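Local coordinates for protein bifunctional endomannanase/endoglucanase (PDB 3W0K) that probably hydrolyses internal beta-1,4 linkages of mannan and cellulose chains as a bifunctional endomannanase and endoglucanase of glycoside hydrolase family 5, at residues Y54-D66 with D109-Y122. Numbering follows the deposited sequence.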
ATOM      1  N   TYR A  54     -15.205  -9.336  16.259  1.00 12.16           N
ATOM      2  CA  TYR A  54     -15.403  -8.942  14.861  1.00 11.83           C
ATOM      3  C   TYR A  54     -16.826  -8.611  14.455  1.00 12.32           C
ATOM      4  O   TYR A  54     -17.051  -7.696  13.663  1.00 13.06           O
ATOM      5  CB  TYR A  54     -14.887 -10.028  13.909  1.00 11.42           C
ATOM      6  CG  TYR A  54     -13.539 -10.616  14.265  1.00 10.63           C
ATOM      7  CD1 TYR A  54     -12.425  -9.802  14.479  1.00 11.57           C
ATOM      8  CD2 TYR A  54     -13.383 -11.997  14.387  1.00 10.21           C
ATOM      9  CE1 TYR A  54     -11.185 -10.354  14.810  1.00 10.95           C
ATOM     10  CE2 TYR A  54     -12.151 -12.558  14.714  1.00 11.25           C
ATOM     11  CZ  TYR A  54     -11.059 -11.731  14.923  1.00  9.67           C
ATOM     12  OH  TYR A  54      -9.841 -12.286  15.244  1.00 12.02           O
ATOM     13  N   PHE A  55     -17.782  -9.363  14.985  1.00 12.87           N
ATOM     14  CA  PHE A  55     -19.178  -9.159  14.635  1.00 12.89           C
ATOM     15  C   PHE A  55     -19.926  -8.056  15.371  1.00 14.56           C
ATOM     16  O   PHE A  55     -21.126  -7.870  15.159  1.00 15.81           O
ATOM     17  CB  PHE A  55     -19.920 -10.491  14.673  1.00 14.04           C
ATOM     18  CG  PHE A  55     -19.418 -11.466  13.655  1.00 17.47           C
ATOM     19  CD1 PHE A  55     -19.971 -11.503  12.378  1.00 20.16           C
ATOM     20  CD2 PHE A  55     -18.346 -12.301  13.946  1.00 18.30           C
ATOM     21  CE1 PHE A  55     -19.459 -12.356  11.404  1.00 22.72           C
ATOM     22  CE2 PHE A  55     -17.826 -13.159  12.977  1.00 21.20           C
ATOM     23  CZ  PHE A  55     -18.383 -13.183  11.705  1.00 20.91           C
ATOM     24  N   ASN A  56     -19.210  -7.296  16.196  1.00 13.04           N
ATOM     25  CA  ASN A  56     -19.814  -6.175  16.914  1.00 15.13           C
ATOM     26  C   ASN A  56     -18.984  -4.915  16.660  1.00 12.92           C
ATOM     27  O   ASN A  56     -18.454  -4.303  17.586  1.00 13.31           O
ATOM     28  CB  ASN A  56     -19.902  -6.459  18.415  1.00 17.04           C
ATOM     29  CG  ASN A  56     -20.760  -5.438  19.152  1.00 19.83           C
ATOM     30  OD1 ASN A  56     -21.902  -5.184  18.772  1.00 22.41           O
ATOM     31  ND2 ASN A  56     -20.206  -4.842  20.201  1.00 19.47           N
ATOM     32  N   PRO A  57     -18.857  -4.511  15.387  1.00 13.65           N
ATOM     33  CA  PRO A  57     -18.073  -3.312  15.091  1.00 13.10           C
ATOM     34  C   PRO A  57     -18.768  -2.043  15.567  1.00 13.04           C
ATOM     35  O   PRO A  57     -19.997  -1.993  15.648  1.00 14.35           O
ATOM     36  CB  PRO A  57     -17.987  -3.343  13.566  1.00 13.92           C
ATOM     37  CG  PRO A  57     -19.304  -3.921  13.182  1.00 14.87           C
ATOM     38  CD  PRO A  57     -19.443  -5.069  14.156  1.00 14.80           C
ATOM     39  N   ASP A  58     -17.978  -1.047  15.948  1.00 13.77           N
ATOM     40  CA  ASP A  58     -18.530   0.236  16.359  1.00 13.73           C
ATOM     41  C   ASP A  58     -18.660   0.995  15.043  1.00 14.90           C
ATOM     42  O   ASP A  58     -17.713   1.639  14.588  1.00 14.78           O
ATOM     43  CB  ASP A  58     -17.572   0.962  17.309  1.00 15.75           C
ATOM     44  CG  ASP A  58     -18.130   2.288  17.815  1.00 18.01           C
ATOM     45  OD1 ASP A  58     -19.208   2.722  17.352  1.00 18.51           O
ATOM     46  OD2 ASP A  58     -17.479   2.904  18.683  1.00 21.10           O
ATOM     47  N   LYS A  59     -19.832   0.894  14.424  1.00 14.87           N
ATOM     48  CA  LYS A  59     -20.083   1.536  13.139  1.00 15.89           C
ATOM     49  C   LYS A  59     -19.970   3.059  13.145  1.00 16.55           C
ATOM     50  O   LYS A  59     -19.829   3.674  12.086  1.00 18.80           O
ATOM     51  CB  LYS A  59     -21.421   1.057  12.564  1.00 17.38           C
ATOM     52  CG  LYS A  59     -21.457  -0.458  12.364  1.00 18.01           C
ATOM     53  CD  LYS A  59     -22.776  -0.952  11.792  1.00 19.95           C
ATOM     54  CE  LYS A  59     -22.763  -2.470  11.658  1.00 21.39           C
ATOM     55  NZ  LYS A  59     -24.068  -3.020  11.191  1.00 23.08           N
ATOM     56  N   LYS A  60     -19.983   3.659  14.333  1.00 16.00           N
ATOM     57  CA  LYS A  60     -19.845   5.109  14.476  1.00 17.47           C
ATOM     58  C   LYS A  60     -18.464   5.527  13.960  1.00 15.90           C
ATOM     59  O   LYS A  60     -18.302   6.599  13.378  1.00 16.41           O
ATOM     60  CB  LYS A  60     -19.997   5.503  15.952  1.00 20.64           C
ATOM     61  CG  LYS A  60     -19.688   6.959  16.287  1.00 25.53           C
ATOM     62  CD  LYS A  60     -20.749   7.909  15.759  1.00 30.30           C
ATOM     63  CE  LYS A  60     -20.458   9.345  16.178  1.00 31.32           C
ATOM     64  NZ  LYS A  60     -21.485  10.293  15.662  1.00 33.11           N
ATOM     65  N   VAL A  61     -17.480   4.653  14.156  1.00 13.48           N
ATOM     66  CA  VAL A  61     -16.111   4.908  13.717  1.00 13.38           C
ATOM     67  C   VAL A  61     -16.022   5.030  12.193  1.00 12.56           C
ATOM     68  O   VAL A  61     -15.177   5.766  11.676  1.00 12.50           O
ATOM     69  CB  VAL A  61     -15.153   3.802  14.226  1.00 13.02           C
ATOM     70  CG1 VAL A  61     -13.723   4.071  13.770  1.00 14.66           C
ATOM     71  CG2 VAL A  61     -15.201   3.733  15.749  1.00 13.10           C
ATOM     72  N   PHE A  62     -16.921   4.352  11.482  1.00 12.66           N
ATOM     73  CA  PHE A  62     -16.937   4.397  10.019  1.00 12.87           C
ATOM     74  C   PHE A  62     -17.216   5.803   9.484  1.00 13.01           C
ATOM     75  O   PHE A  62     -17.009   6.075   8.299  1.00 12.63           O
ATOM     76  CB  PHE A  62     -17.962   3.413   9.447  1.00 12.25           C
ATOM     77  CG  PHE A  62     -17.665   1.966   9.742  1.00 13.65           C
ATOM     78  CD1 PHE A  62     -18.664   1.009   9.603  1.00 13.93           C
ATOM     79  CD2 PHE A  62     -16.396   1.555  10.152  1.00 14.25           C
ATOM     80  CE1 PHE A  62     -18.410  -0.337   9.866  1.00 15.17           C
ATOM     81  CE2 PHE A  62     -16.135   0.209  10.417  1.00 14.87           C
ATOM     82  CZ  PHE A  62     -17.143  -0.734  10.274  1.00 14.90           C
ATOM     83  N   GLU A  63     -17.701   6.691  10.348  1.00 13.67           N
ATOM     84  CA  GLU A  63     -17.963   8.064   9.933  1.00 15.07           C
ATOM     85  C   GLU A  63     -16.664   8.748   9.519  1.00 12.87           C
ATOM     86  O   GLU A  63     -16.679   9.685   8.722  1.00 12.82           O
ATOM     87  CB  GLU A  63     -18.681   8.840  11.035  1.00 16.50           C
ATOM     88  CG  GLU A  63     -20.114   8.369  11.222  1.00 20.23           C
ATOM     89  CD  GLU A  63     -20.859   9.101  12.324  1.00 23.74           C
ATOM     90  OE1 GLU A  63     -21.957   8.631  12.690  1.00 27.60           O
ATOM     91  OE2 GLU A  63     -20.363  10.137  12.820  1.00 26.68           O
ATOM     92  N   TYR A  64     -15.542   8.269  10.055  1.00 12.18           N
ATOM     93  CA  TYR A  64     -14.238   8.814   9.690  1.00 11.89           C
ATOM     94  C   TYR A  64     -13.918   8.398   8.263  1.00 11.70           C
ATOM     95  O   TYR A  64     -13.409   9.195   7.480  1.00 11.64           O
ATOM     96  CB  TYR A  64     -13.144   8.309  10.624  1.00 11.03           C
ATOM     97  CG  TYR A  64     -13.003   9.121  11.885  1.00 14.40           C
ATOM     98  CD1 TYR A  64     -12.241  10.293  11.897  1.00 15.59           C
ATOM     99  CD2 TYR A  64     -13.612   8.715  13.068  1.00 14.50           C
ATOM    100  CE1 TYR A  64     -12.087  11.037  13.061  1.00 17.78           C
ATOM    101  CE2 TYR A  64     -13.462   9.454  14.241  1.00 17.35           C
ATOM    102  CZ  TYR A  64     -12.700  10.610  14.228  1.00 18.91           C
ATOM    103  OH  TYR A  64     -12.541  11.336  15.386  1.00 22.15           O
ATOM    104  N   ILE A  65     -14.223   7.146   7.929  1.00 11.53           N
ATOM    105  CA  ILE A  65     -13.977   6.641   6.583  1.00 11.25           C
ATOM    106  C   ILE A  65     -14.876   7.388   5.597  1.00 10.26           C
ATOM    107  O   ILE A  65     -14.435   7.746   4.507  1.00 10.86           O
ATOM    108  CB  ILE A  65     -14.178   5.109   6.505  1.00 11.24           C
ATOM    109  CG1 ILE A  65     -13.213   4.421   7.479  1.00 13.37           C
ATOM    110  CG2 ILE A  65     -13.918   4.611   5.083  1.00 12.80           C
ATOM    111  CD1 ILE A  65     -13.392   2.921   7.590  1.00 15.19           C
ATOM    112  N   ASP A  66     -16.110   7.684   6.013  1.00 11.39           N
ATOM    113  CA  ASP A  66     -17.047   8.440   5.172  1.00 12.46           C
ATOM    114  C   ASP A  66     -16.437   9.808   4.871  1.00 12.01           C
ATOM    115  O   ASP A  66     -16.510  10.298   3.742  1.00 11.65           O
ATOM    116  CB  ASP A  66     -18.372   8.700   5.901  1.00 11.90           C
ATOM    117  CG  ASP A  66     -19.180   7.446   6.155  1.00 13.80           C
ATOM    118  OD1 ASP A  66     -18.825   6.361   5.656  1.00 12.59           O
ATOM    119  OD2 ASP A  66     -20.201   7.565   6.862  1.00 15.90           O
ATOM    120  N   ASP A 109     -14.226 -15.512   8.719  1.00  9.55           N
ATOM    121  CA  ASP A 109     -15.615 -15.056   8.766  1.00 10.50           C
ATOM    122  C   ASP A 109     -15.666 -13.584   9.171  1.00 10.52           C
ATOM    123  O   ASP A 109     -16.455 -12.812   8.625  1.00 10.69           O
ATOM    124  CB  ASP A 109     -16.438 -15.896   9.750  1.00  9.38           C
ATOM    125  CG  ASP A 109     -16.741 -17.294   9.231  1.00 12.40           C
ATOM    126  OD1 ASP A 109     -16.510 -17.572   8.035  1.00 12.93           O
ATOM    127  OD2 ASP A 109     -17.224 -18.122  10.033  1.00 12.11           O
ATOM    128  N   GLY A 110     -14.819 -13.203  10.129  1.00  9.26           N
ATOM    129  CA  GLY A 110     -14.769 -11.823  10.585  1.00  9.96           C
ATOM    130  C   GLY A 110     -14.267 -10.898   9.491  1.00 10.03           C
ATOM    131  O   GLY A 110     -14.779  -9.795   9.317  1.00 10.78           O
ATOM    132  N   PHE A 111     -13.269 -11.371   8.749  1.00  9.59           N
ATOM    133  CA  PHE A 111     -12.656 -10.635   7.645  1.00  9.51           C
ATOM    134  C   PHE A 111     -13.680 -10.386   6.540  1.00  8.85           C
ATOM    135  O   PHE A 111     -13.837  -9.257   6.072  1.00  9.60           O
ATOM    136  CB  PHE A 111     -11.479 -11.454   7.102  1.00  8.69           C
ATOM    137  CG  PHE A 111     -10.781 -10.837   5.920  1.00  7.57           C
ATOM    138  CD1 PHE A 111      -9.970  -9.718   6.080  1.00  9.06           C
ATOM    139  CD2 PHE A 111     -10.882 -11.414   4.656  1.00  7.75           C
ATOM    140  CE1 PHE A 111      -9.268  -9.189   5.001  1.00  8.29           C
ATOM    141  CE2 PHE A 111     -10.181 -10.889   3.569  1.00  9.08           C
ATOM    142  CZ  PHE A 111      -9.372  -9.776   3.742  1.00  8.80           C
ATOM    143  N   VAL A 112     -14.361 -11.448   6.117  1.00  8.95           N
ATOM    144  CA  VAL A 112     -15.376 -11.342   5.074  1.00  9.71           C
ATOM    145  C   VAL A 112     -16.503 -10.409   5.528  1.00 10.64           C
ATOM    146  O   VAL A 112     -16.975  -9.577   4.750  1.00 11.94           O
ATOM    147  CB  VAL A 112     -15.927 -12.741   4.688  1.00  8.07           C
ATOM    148  CG1 VAL A 112     -17.117 -12.613   3.730  1.00 10.30           C
ATOM    149  CG2 VAL A 112     -14.824 -13.563   4.040  1.00  9.78           C
ATOM    150  N   TYR A 113     -16.896 -10.520   6.796  1.00 11.13           N
ATOM    151  CA  TYR A 113     -17.953  -9.679   7.354  1.00 12.04           C
ATOM    152  C   TYR A 113     -17.572  -8.198   7.296  1.00 12.64           C
ATOM    153  O   TYR A 113     -18.408  -7.359   6.959  1.00 11.95           O
ATOM    154  CB  TYR A 113     -18.262 -10.101   8.795  1.00 12.10           C
ATOM    155  CG  TYR A 113     -19.167  -9.154   9.552  1.00 13.02           C
ATOM    156  CD1 TYR A 113     -20.526  -9.060   9.250  1.00 15.64           C
ATOM    157  CD2 TYR A 113     -18.662  -8.350  10.573  1.00 14.55           C
ATOM    158  CE1 TYR A 113     -21.357  -8.185   9.948  1.00 16.06           C
ATOM    159  CE2 TYR A 113     -19.483  -7.476  11.274  1.00 16.38           C
ATOM    160  CZ  TYR A 113     -20.826  -7.397  10.958  1.00 17.15           C
ATOM    161  OH  TYR A 113     -21.630  -6.518  11.645  1.00 19.71           O
ATOM    162  N   GLN A 114     -16.311  -7.888   7.607  1.00 12.64           N
ATOM    163  CA  GLN A 114     -15.814  -6.508   7.575  1.00 14.81           C
ATOM    164  C   GLN A 114     -15.994  -5.941   6.175  1.00 13.51           C
ATOM    165  O   GLN A 114     -16.500  -4.831   6.001  1.00 12.49           O
ATOM    166  CB  GLN A 114     -14.316  -6.448   7.895  1.00 18.90           C
ATOM    167  CG  GLN A 114     -13.881  -7.111   9.181  1.00 25.45           C
ATOM    168  CD  GLN A 114     -14.291  -6.344  10.408  1.00 26.77           C
ATOM    169  OE1 GLN A 114     -15.166  -6.771  11.156  1.00 30.48           O
ATOM    170  NE2 GLN A 114     -13.643  -5.211  10.638  1.00 26.44           N
ATOM    171  N   TRP A 115     -15.546  -6.704   5.182  1.00 12.02           N
ATOM    172  CA  TRP A 115     -15.645  -6.274   3.798  1.00 10.45           C
ATOM    173  C   TRP A 115     -17.078  -6.165   3.303  1.00 10.06           C
ATOM    174  O   TRP A 115     -17.386  -5.298   2.490  1.00 11.39           O
ATOM    175  CB  TRP A 115     -14.777  -7.152   2.893  1.00 11.18           C
ATOM    176  CG  TRP A 115     -13.343  -6.711   2.933  1.00  8.52           C
ATOM    177  CD1 TRP A 115     -12.256  -7.459   3.289  1.00  8.15           C
ATOM    178  CD2 TRP A 115     -12.848  -5.393   2.647  1.00  8.83           C
ATOM    179  NE1 TRP A 115     -11.116  -6.687   3.247  1.00  8.11           N
ATOM    180  CE2 TRP A 115     -11.452  -5.416   2.857  1.00  8.94           C
ATOM    181  CE3 TRP A 115     -13.452  -4.193   2.242  1.00  9.65           C
ATOM    182  CZ2 TRP A 115     -10.644  -4.285   2.671  1.00  8.70           C
ATOM    183  CZ3 TRP A 115     -12.652  -3.067   2.060  1.00  9.05           C
ATOM    184  CH2 TRP A 115     -11.261  -3.123   2.275  1.00  8.59           C
ATOM    185  N   GLU A 116     -17.960  -7.015   3.821  1.00 10.02           N
ATOM    186  CA  GLU A 116     -19.365  -6.943   3.436  1.00  9.88           C
ATOM    187  C   GLU A 116     -19.959  -5.657   4.007  1.00 10.41           C
ATOM    188  O   GLU A 116     -20.793  -5.017   3.369  1.00 10.93           O
ATOM    189  CB  GLU A 116     -20.133  -8.160   3.944  1.00 10.54           C
ATOM    190  CG  GLU A 116     -19.806  -9.441   3.192  1.00 12.85           C
ATOM    191  CD  GLU A 116     -20.560 -10.645   3.726  1.00 15.53           C
ATOM    192  OE1 GLU A 116     -20.681 -10.779   4.962  1.00 17.80           O
ATOM    193  OE2 GLU A 116     -21.027 -11.460   2.907  1.00 18.36           O
ATOM    194  N   LEU A 117     -19.513  -5.279   5.206  1.00 10.82           N
ATOM    195  CA  LEU A 117     -19.974  -4.049   5.851  1.00 10.96           C
ATOM    196  C   LEU A 117     -19.648  -2.849   4.972  1.00 11.18           C
ATOM    197  O   LEU A 117     -20.515  -2.020   4.698  1.00 10.40           O
ATOM    198  CB  LEU A 117     -19.305  -3.859   7.213  1.00 13.85           C
ATOM    199  CG  LEU A 117     -19.754  -4.723   8.386  1.00 16.65           C
ATOM    200  CD1 LEU A 117     -18.861  -4.429   9.578  1.00 17.81           C
ATOM    201  CD2 LEU A 117     -21.215  -4.439   8.719  1.00 20.35           C
ATOM    202  N   PHE A 118     -18.401  -2.769   4.515  1.00 10.74           N
ATOM    203  CA  PHE A 118     -17.979  -1.667   3.661  1.00  9.80           C
ATOM    204  C   PHE A 118     -18.652  -1.719   2.294  1.00  9.65           C
ATOM    205  O   PHE A 118     -19.020  -0.684   1.741  1.00 10.45           O
ATOM    206  CB  PHE A 118     -16.451  -1.637   3.527  1.00  9.99           C
ATOM    207  CG  PHE A 118     -15.745  -1.290   4.807  1.00 11.41           C
ATOM    208  CD1 PHE A 118     -16.181  -0.224   5.591  1.00 11.68           C
ATOM    209  CD2 PHE A 118     -14.654  -2.036   5.240  1.00 11.37           C
ATOM    210  CE1 PHE A 118     -15.539   0.092   6.787  1.00 12.05           C
ATOM    211  CE2 PHE A 118     -14.006  -1.729   6.432  1.00 12.62           C
ATOM    212  CZ  PHE A 118     -14.448  -0.664   7.209  1.00 12.72           C
ATOM    213  N   ALA A 119     -18.833  -2.925   1.758  1.00  9.84           N
ATOM    214  CA  ALA A 119     -19.495  -3.075   0.465  1.00  9.07           C
ATOM    215  C   ALA A 119     -20.917  -2.527   0.552  1.00 10.14           C
ATOM    216  O   ALA A 119     -21.368  -1.800  -0.338  1.00 11.03           O
ATOM    217  CB  ALA A 119     -19.513  -4.538   0.040  1.00  9.51           C
ATOM    218  N   LYS A 120     -21.612  -2.852   1.639  1.00 10.60           N
ATOM    219  CA  LYS A 120     -22.976  -2.372   1.836  1.00 11.64           C
ATOM    220  C   LYS A 120     -23.021  -0.872   2.099  1.00 11.22           C
ATOM    221  O   LYS A 120     -23.832  -0.154   1.510  1.00 12.55           O
ATOM    222  CB  LYS A 120     -23.648  -3.099   3.001  1.00 14.01           C
ATOM    223  CG  LYS A 120     -24.051  -4.527   2.697  1.00 18.16           C
ATOM    224  CD  LYS A 120     -24.912  -5.100   3.814  1.00 21.17           C
ATOM    225  CE  LYS A 120     -24.105  -5.371   5.071  1.00 25.54           C
ATOM    226  NZ  LYS A 120     -23.171  -6.512   4.873  1.00 26.97           N
ATOM    227  N   ARG A 121     -22.126  -0.398   2.958  1.00 11.01           N
ATOM    228  CA  ARG A 121     -22.087   1.013   3.316  1.00 10.30           C
ATOM    229  C   ARG A 121     -21.846   1.927   2.122  1.00 11.07           C
ATOM    230  O   ARG A 121     -22.479   2.977   1.995  1.00 11.99           O
ATOM    231  CB  ARG A 121     -21.013   1.266   4.378  1.00 10.70           C
ATOM    232  CG  ARG A 121     -21.123   2.629   5.041  1.00 11.12           C
ATOM    233  CD  ARG A 121     -20.062   2.811   6.106  1.00 11.60           C
ATOM    234  NE  ARG A 121     -20.218   4.083   6.807  1.00 12.34           N
ATOM    235  CZ  ARG A 121     -20.933   4.244   7.916  1.00 12.79           C
ATOM    236  NH1 ARG A 121     -21.564   3.209   8.461  1.00 14.71           N
ATOM    237  NH2 ARG A 121     -21.001   5.434   8.495  1.00 13.75           N
ATOM    238  N   TYR A 122     -20.959   1.508   1.226  1.00 10.52           N
ATOM    239  CA  TYR A 122     -20.620   2.330   0.075  1.00  9.45           C
ATOM    240  C   TYR A 122     -21.205   1.887  -1.260  1.00  9.38           C
ATOM    241  O   TYR A 122     -20.780   2.366  -2.312  1.00 10.74           O
ATOM    242  CB  TYR A 122     -19.098   2.484  -0.011  1.00 11.10           C
ATOM    243  CG  TYR A 122     -18.504   3.053   1.258  1.00 10.39           C
ATOM    244  CD1 TYR A 122     -18.884   4.315   1.720  1.00 10.09           C
ATOM    245  CD2 TYR A 122     -17.606   2.311   2.030  1.00 10.27           C
ATOM    246  CE1 TYR A 122     -18.392   4.820   2.917  1.00 11.46           C
ATOM    247  CE2 TYR A 122     -17.108   2.807   3.229  1.00 10.62           C
ATOM    248  CZ  TYR A 122     -17.507   4.062   3.668  1.00 11.12           C
ATOM    249  OH  TYR A 122     -17.039   4.553   4.864  1.00 12.02           O
TER
HETATM  250  O   HOH W   1     -23.587  -5.742  14.078  1.00 48.05           O
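Asp66 and Arg121 join neighbouring outer helices of the (beta/alpha)8 barrel, 62-74 and 105-121, while the loop leading into the first lies along the second. Arg121 grips the carboxylate side-on: Arg121 NE meets the syn lone pair of Asp66 OD1 at 2.9 Å, almost straight at 177°, and Arg121 NH2 reaches Asp66 OD2 at 2.8 Å, completing a two-nitrogen salt bridge. Tyr122 OH also donates to OD1, nearly along its C-O axis. Arg121 turns CG away from the backbone N (chi1 -166°) and runs extended to NE, reaching across to helix 62-74, where Phe62 CB lies over the guanidinium centre, 3.4 Å from Arg121 CZ. An alanine here is likely to leave Asp66 without its countercharge and Phe62 CB without the guanidinium packed over it. In the apolar interior, Phe62 offers a flat face to the edge of Phe118, and Ile65 extends CD1 to within 3.6 Å of Phe118 CE1. Phe118 also rests on Leu81 and Phe132 of the barrel strands. Phe55 CD1 lies over one face of Tyr113, offset toward its rim, the planes 33° apart; Pro57 meets that ring's edge. Gly110, lacking a side chain, lets Tyr54 CB come within 3.8 Å of its CA.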